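Local coordinates for hypothetical protein SO2946 (Shewanella oneidensis, PDB 2A5Z), which is of unknown function but binds magnesium and has a jelly-roll fold with a carbohydrate-binding module, consistent with binding of sugars, at residues Asn80-Ser83 with Gly89-Pro92; Gly85-Val90 with Ser182-Cys187. One frame throughout, in Å; residues are numbered along the deposited sequence.

Overall arrangement
Both contacts flank one magnesium ion and share G89, where the chain turns a corner between strands 87-88 and 90-94, and V90, which follows it. Contact 1 is local and partly buried: it joins strands 82-84 and 90-94, close in sequence, mainly by backbone hydrogen bonds, with aliphatic packing around them. Contact 2 is fully buried among the residues that touch and bridges 92 residues of sequence. There the backbones stay apart, and aromatic stacking brings strand 87-88 against strand 184-191 of the six-stranded sheet. V90 takes part in both, meeting L82 in contact 1 and W184 in contact 2. A second subunit packs against residues of both contacts.

Contact 1 (Asn80-Ser83 with Gly89-Pro92); sequences NILS and GVQP. With MG (magnesium ion), chain F.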
ATOM      1  N   ASN C  80       9.329  11.131  15.195  1.00 19.52           N
ATOM      2  CA  ASN C  80       8.103  11.655  14.602  1.00 19.34           C
ATOM      3  C   ASN C  80       8.326  12.223  13.213  1.00 18.91           C
ATOM      4  O   ASN C  80       9.306  12.929  12.977  1.00 18.14           O
ATOM      5  CB  ASN C  80       7.499  12.740  15.478  1.00 19.60           C
ATOM      6  CG  ASN C  80       6.870  12.186  16.724  1.00 20.59           C
ATOM      7  OD1 ASN C  80       7.272  12.530  17.832  1.00 23.38           O
ATOM      8  ND2 ASN C  80       5.879  11.324  16.555  1.00 18.57           N
ATOM      9  N   ILE C  81       7.403  11.901  12.307  1.00 18.48           N
ATOM     10  CA  ILE C  81       7.369  12.498  10.973  1.00 18.57           C
ATOM     11  C   ILE C  81       7.206  14.010  11.088  1.00 18.79           C
ATOM     12  O   ILE C  81       6.433  14.514  11.910  1.00 18.50           O
ATOM     13  CB  ILE C  81       6.229  11.889  10.096  1.00 18.27           C
ATOM     14  CG1 ILE C  81       6.390  10.364   9.960  1.00 17.86           C
ATOM     15  CG2 ILE C  81       6.151  12.571   8.714  1.00 17.97           C
ATOM     16  CD1 ILE C  81       7.683   9.901   9.266  1.00 17.13           C
ATOM     17  N   LEU C  82       7.961  14.726  10.269  1.00 19.26           N
ATOM     18  CA  LEU C  82       7.849  16.163  10.178  1.00 20.10           C
ATOM     19  C   LEU C  82       7.904  16.571   8.708  1.00 20.67           C
ATOM     20  O   LEU C  82       8.118  15.726   7.834  1.00 20.82           O
ATOM     21  CB  LEU C  82       8.976  16.824  10.985  1.00 20.08           C
ATOM     22  CG  LEU C  82      10.447  16.480  10.722  1.00 19.78           C
ATOM     23  CD1 LEU C  82      10.979  17.269   9.535  1.00 21.67           C
ATOM     24  CD2 LEU C  82      11.278  16.793  11.958  1.00 21.03           C
ATOM     25  N   SER C  83       7.687  17.852   8.439  1.00 20.89           N
ATOM     26  CA  SER C  83       8.050  18.436   7.152  1.00 21.46           C
ATOM     27  C   SER C  83       8.884  19.688   7.416  1.00 22.29           C
ATOM     28  O   SER C  83       8.696  20.351   8.435  1.00 22.22           O
ATOM     29  CB  SER C  83       6.811  18.783   6.332  1.00 21.43           C
ATOM     30  OG  SER C  83       6.116  17.618   5.930  1.00 20.09           O
ATOM     31  N   GLY C  89       7.135  15.500   4.438  1.00 15.64           N
ATOM     32  CA  GLY C  89       7.243  14.164   4.999  1.00 15.34           C
ATOM     33  C   GLY C  89       8.698  13.775   5.159  1.00 15.24           C
ATOM     34  O   GLY C  89       9.358  13.428   4.199  1.00 15.28           O
ATOM     35  N   VAL C  90       9.205  13.853   6.378  1.00 15.00           N
ATOM     36  CA  VAL C  90      10.607  13.552   6.658  1.00 14.99           C
ATOM     37  C   VAL C  90      10.660  12.569   7.819  1.00 15.42           C
ATOM     38  O   VAL C  90      10.016  12.795   8.843  1.00 14.90           O
ATOM     39  CB  VAL C  90      11.402  14.836   7.038  1.00 15.00           C
ATOM     40  CG1 VAL C  90      12.852  14.494   7.456  1.00 14.93           C
ATOM     41  CG2 VAL C  90      11.394  15.856   5.885  1.00 14.10           C
ATOM     42  N   GLN C  91      11.418  11.484   7.648  1.00 15.53           N
ATOM     43  CA  GLN C  91      11.617  10.494   8.701  1.00 15.89           C
ATOM     44  C   GLN C  91      13.006  10.653   9.326  1.00 16.45           C
ATOM     45  O   GLN C  91      14.005  10.234   8.726  1.00 16.53           O
ATOM     46  CB  GLN C  91      11.435   9.068   8.142  1.00 16.03           C
ATOM     47  CG  GLN C  91      11.681   7.942   9.146  1.00 15.84           C
ATOM     48  CD  GLN C  91      10.697   7.945  10.289  1.00 14.69           C
ATOM     49  OE1 GLN C  91      10.965   8.511  11.350  1.00 17.44           O
ATOM     50  NE2 GLN C  91       9.545   7.333  10.082  1.00 12.61           N
ATOM     51  N   PRO C  92      13.076  11.282  10.521  1.00 16.64           N
ATOM     52  CA  PRO C  92      14.324  11.344  11.274  1.00 17.01           C
ATOM     53  C   PRO C  92      14.560  10.026  11.999  1.00 17.36           C
ATOM     54  O   PRO C  92      13.597   9.344  12.392  1.00 17.20           O
ATOM     55  CB  PRO C  92      14.082  12.475  12.283  1.00 16.52           C
ATOM     56  CG  PRO C  92      12.758  13.078  11.911  1.00 16.96           C
ATOM     57  CD  PRO C  92      12.004  11.989  11.232  1.00 16.39           C
TER
HETATM   58 MG    MG F 701       9.121  13.354   2.048  1.00 15.28          MG
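One face of the Q91 carboxamide is covered by the I81 methyl CD1, which lies 3.7 Å from Q91 CD, the two side chains crossing at about a right angle. The P92 ring, in turn, presents its CD to the N80 carbonyl oxygen and its CG to L82 CD2. These groups flank a short antiparallel pairing in the jelly-roll fold, centred on the hydrogen-bonded pair L82 and V90. The V90 oxygen receives L82 N at 3.2 Å, with the donor in the carbonyl plane, and also takes a CA-H contact from I81. The return bond, V90 N to L82 O, is shorter at 2.6 Å but more bent. L82 and V90 project from the same face of the pairing. The L82 side chain leaves its CA in the cleft between N and C (chi1 55°), and from there CD1 reaches V90 CB at 3.5 Å while CD2 turns to P92. Just before V90 the chain turns a corner at G89, whose positive phi suits glycine. Its carbonyl oxygen binds the magnesium ion together with atoms of D54, F88 and D247. G89 N donates a nearly straight bond (167°) to S83 OG at 2.8 Å.

Contact 2 (Gly85-Val90 with Ser182-Cys187); sequences GNHFGV and STWYIC. With MG (magnesium ion), chain F.
The imidazole of H87 lies almost flat on the indole of W184 while both of its ring nitrogens are hydrogen-bonded to carboxylates. The stack is face to face: the H87 ring and the six-membered ring of W184 have centroids 3.7 Å apart and planes only 7° from parallel. H87 NE2 sits over the five-membered part of the indole, 3.4 Å from W184 CG, whereas H87 CB lies over the six-membered ring in a CH-pi contact. The side chains run past one another in opposite directions, and all five imidazole atoms lie close to the indole face. In H87, CG is anti to the carbonyl carbon (chi1 -63°), which directs the ring toward W184, and chi2 (-79°) turns its face onto the indole.

H87 ND1 bonds to D247 OD2 and NE2 to D204 OD2. These two bonds probably fix the rotation of the ring, and they are consistent with an imidazole protonated on both nitrogens, whose positive charge would favour the indole face. D247 uses its other oxygen, OD1, on the magnesium ion, making H87 a second-shell residue of the site. The ion also takes F88 O and G89 O, each at 2.2 Å, as well as D54. W184 NE1 bonds to E84 OE1, which holds the indole from its polar side. V90 adds an apolar contact, its CG2 3.6 Å from W184 CH2, meeting the ring obliquely.

W184 begins strand 184-191, which lies between strands 119-125 and 197-203 in the six-stranded sheet; its side chain also touches K125 of strand 119-125 and D247 of strand 245-254.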
ATOM      1  N   GLY C  85      10.333  23.182   5.105  1.00 24.17           N
ATOM      2  CA  GLY C  85      10.389  23.887   3.831  1.00 23.66           C
ATOM      3  C   GLY C  85       9.659  23.080   2.781  1.00 23.31           C
ATOM      4  O   GLY C  85       8.503  22.707   2.968  1.00 23.60           O
ATOM      5  N   ASN C  86      10.353  22.776   1.690  1.00 22.88           N
ATOM      6  CA  ASN C  86       9.763  22.020   0.593  1.00 22.25           C
ATOM      7  C   ASN C  86       9.872  20.509   0.779  1.00 21.69           C
ATOM      8  O   ASN C  86       9.388  19.737  -0.055  1.00 21.58           O
ATOM      9  CB  ASN C  86      10.396  22.448  -0.727  1.00 22.71           C
ATOM     10  CG  ASN C  86       9.824  23.754  -1.243  1.00 23.76           C
ATOM     11  OD1 ASN C  86       8.701  23.796  -1.743  1.00 25.53           O
ATOM     12  ND2 ASN C  86      10.591  24.827  -1.119  1.00 25.29           N
ATOM     13  N   HIS C  87      10.494  20.099   1.882  1.00 20.31           N
ATOM     14  CA  HIS C  87      10.665  18.690   2.196  1.00 19.71           C
ATOM     15  C   HIS C  87       9.439  18.158   2.940  1.00 19.15           C
ATOM     16  O   HIS C  87       9.353  18.237   4.164  1.00 19.25           O
ATOM     17  CB  HIS C  87      11.981  18.473   2.964  1.00 19.57           C
ATOM     18  CG  HIS C  87      13.191  18.833   2.157  1.00 19.52           C
ATOM     19  ND1 HIS C  87      13.714  17.997   1.192  1.00 20.10           N
ATOM     20  CD2 HIS C  87      13.934  19.965   2.120  1.00 19.54           C
ATOM     21  CE1 HIS C  87      14.752  18.584   0.621  1.00 19.82           C
ATOM     22  NE2 HIS C  87      14.905  19.781   1.163  1.00 19.62           N
ATOM     23  N   PHE C  88       8.489  17.638   2.169  1.00 18.08           N
ATOM     24  CA  PHE C  88       7.200  17.183   2.682  1.00 16.96           C
ATOM     25  C   PHE C  88       7.340  15.743   3.147  1.00 16.47           C
ATOM     26  O   PHE C  88       7.619  14.876   2.341  1.00 15.91           O
ATOM     27  CB  PHE C  88       6.160  17.261   1.559  1.00 16.64           C
ATOM     28  CG  PHE C  88       4.816  16.678   1.908  1.00 16.87           C
ATOM     29  CD1 PHE C  88       3.926  17.376   2.721  1.00 17.17           C
ATOM     30  CD2 PHE C  88       4.422  15.449   1.393  1.00 18.08           C
ATOM     31  CE1 PHE C  88       2.676  16.844   3.033  1.00 16.87           C
ATOM     32  CE2 PHE C  88       3.169  14.907   1.701  1.00 17.43           C
ATOM     33  CZ  PHE C  88       2.298  15.609   2.523  1.00 16.76           C
ATOM     34  N   GLY C  89       7.135  15.500   4.438  1.00 15.64           N
ATOM     35  CA  GLY C  89       7.243  14.164   4.999  1.00 15.34           C
ATOM     36  C   GLY C  89       8.698  13.775   5.159  1.00 15.24           C
ATOM     37  O   GLY C  89       9.358  13.428   4.199  1.00 15.28           O
ATOM     38  N   VAL C  90       9.205  13.853   6.378  1.00 15.00           N
ATOM     39  CA  VAL C  90      10.607  13.552   6.658  1.00 14.99           C
ATOM     40  C   VAL C  90      10.660  12.569   7.819  1.00 15.42           C
ATOM     41  O   VAL C  90      10.016  12.795   8.843  1.00 14.90           O
ATOM     42  CB  VAL C  90      11.402  14.836   7.038  1.00 15.00           C
ATOM     43  CG1 VAL C  90      12.852  14.494   7.456  1.00 14.93           C
ATOM     44  CG2 VAL C  90      11.394  15.856   5.885  1.00 14.10           C
ATOM     45  N   SER C 182      23.102  19.206   9.554  1.00 16.04           N
ATOM     46  CA  SER C 182      21.773  19.798   9.302  1.00 16.57           C
ATOM     47  C   SER C 182      21.614  20.399   7.899  1.00 16.38           C
ATOM     48  O   SER C 182      21.161  21.541   7.739  1.00 16.53           O
ATOM     49  CB  SER C 182      21.458  20.835  10.370  1.00 16.42           C
ATOM     50  OG  SER C 182      21.486  20.225  11.649  1.00 19.69           O
ATOM     51  N   THR C 183      21.987  19.624   6.887  1.00 16.11           N
ATOM     52  CA  THR C 183      21.955  20.098   5.500  1.00 16.14           C
ATOM     53  C   THR C 183      21.260  19.079   4.614  1.00 16.12           C
ATOM     54  O   THR C 183      21.472  17.876   4.764  1.00 16.09           O
ATOM     55  CB  THR C 183      23.381  20.375   4.974  1.00 16.31           C
ATOM     56  OG1 THR C 183      23.999  21.369   5.798  1.00 16.37           O
ATOM     57  CG2 THR C 183      23.368  20.869   3.511  1.00 16.91           C
ATOM     58  N   TRP C 184      20.439  19.575   3.689  1.00 16.39           N
ATOM     59  CA  TRP C 184      19.743  18.732   2.720  1.00 16.40           C
ATOM     60  C   TRP C 184      20.593  18.475   1.492  1.00 16.90           C
ATOM     61  O   TRP C 184      21.167  19.408   0.923  1.00 16.80           O
ATOM     62  CB  TRP C 184      18.420  19.387   2.317  1.00 16.80           C
ATOM     63  CG  TRP C 184      17.390  19.251   3.371  1.00 16.51           C
ATOM     64  CD1 TRP C 184      17.014  20.200   4.288  1.00 17.18           C
ATOM     65  CD2 TRP C 184      16.602  18.088   3.646  1.00 16.09           C
ATOM     66  NE1 TRP C 184      16.031  19.693   5.109  1.00 16.57           N
ATOM     67  CE2 TRP C 184      15.763  18.399   4.740  1.00 16.38           C
ATOM     68  CE3 TRP C 184      16.520  16.812   3.069  1.00 16.52           C
ATOM     69  CZ2 TRP C 184      14.850  17.477   5.274  1.00 17.27           C
ATOM     70  CZ3 TRP C 184      15.621  15.892   3.602  1.00 16.67           C
ATOM     71  CH2 TRP C 184      14.794  16.233   4.694  1.00 17.30           C
ATOM     72  N   TYR C 185      20.661  17.205   1.091  1.00 16.81           N
ATOM     73  CA  TYR C 185      21.480  16.748  -0.035  1.00 16.72           C
ATOM     74  C   TYR C 185      20.623  15.858  -0.929  1.00 17.05           C
ATOM     75  O   TYR C 185      19.599  15.332  -0.487  1.00 17.18           O
ATOM     76  CB  TYR C 185      22.694  15.940   0.459  1.00 16.02           C
ATOM     77  CG  TYR C 185      23.757  16.742   1.171  1.00 15.45           C
ATOM     78  CD1 TYR C 185      24.657  17.531   0.453  1.00 15.21           C
ATOM     79  CD2 TYR C 185      23.865  16.717   2.562  1.00 15.27           C
ATOM     80  CE1 TYR C 185      25.635  18.287   1.103  1.00 15.58           C
ATOM     81  CE2 TYR C 185      24.849  17.464   3.227  1.00 15.06           C
ATOM     82  CZ  TYR C 185      25.726  18.245   2.488  1.00 14.98           C
ATOM     83  OH  TYR C 185      26.698  18.977   3.123  1.00 15.53           O
ATOM     84  N   ILE C 186      21.041  15.692  -2.180  1.00 17.76           N
ATOM     85  CA  ILE C 186      20.410  14.727  -3.085  1.00 18.36           C
ATOM     86  C   ILE C 186      21.504  13.784  -3.590  1.00 18.97           C
ATOM     87  O   ILE C 186      22.622  14.219  -3.864  1.00 19.20           O
ATOM     88  CB  ILE C 186      19.689  15.434  -4.281  1.00 18.53           C
ATOM     89  CG1 ILE C 186      18.813  16.594  -3.788  1.00 18.53           C
ATOM     90  CG2 ILE C 186      18.861  14.424  -5.121  1.00 18.87           C
ATOM     91  CD1 ILE C 186      18.351  17.554  -4.879  1.00 18.28           C
ATOM     92  N   CYS C 187      21.204  12.488  -3.653  1.00 19.41           N
ATOM     93  CA  CYS C 187      22.117  11.530  -4.259  1.00 19.39           C
ATOM     94  C   CYS C 187      21.395  10.686  -5.304  1.00 19.46           C
ATOM     95  O   CYS C 187      20.310  10.146  -5.047  1.00 19.16           O
ATOM     96  CB  CYS C 187      22.779  10.624  -3.211  1.00 19.36           C
ATOM     97  SG  CYS C 187      23.793   9.285  -3.927  1.00 20.79           S
TER
HETATM   98 MG    MG F 701       9.121  13.354   2.048  1.00 15.28          MG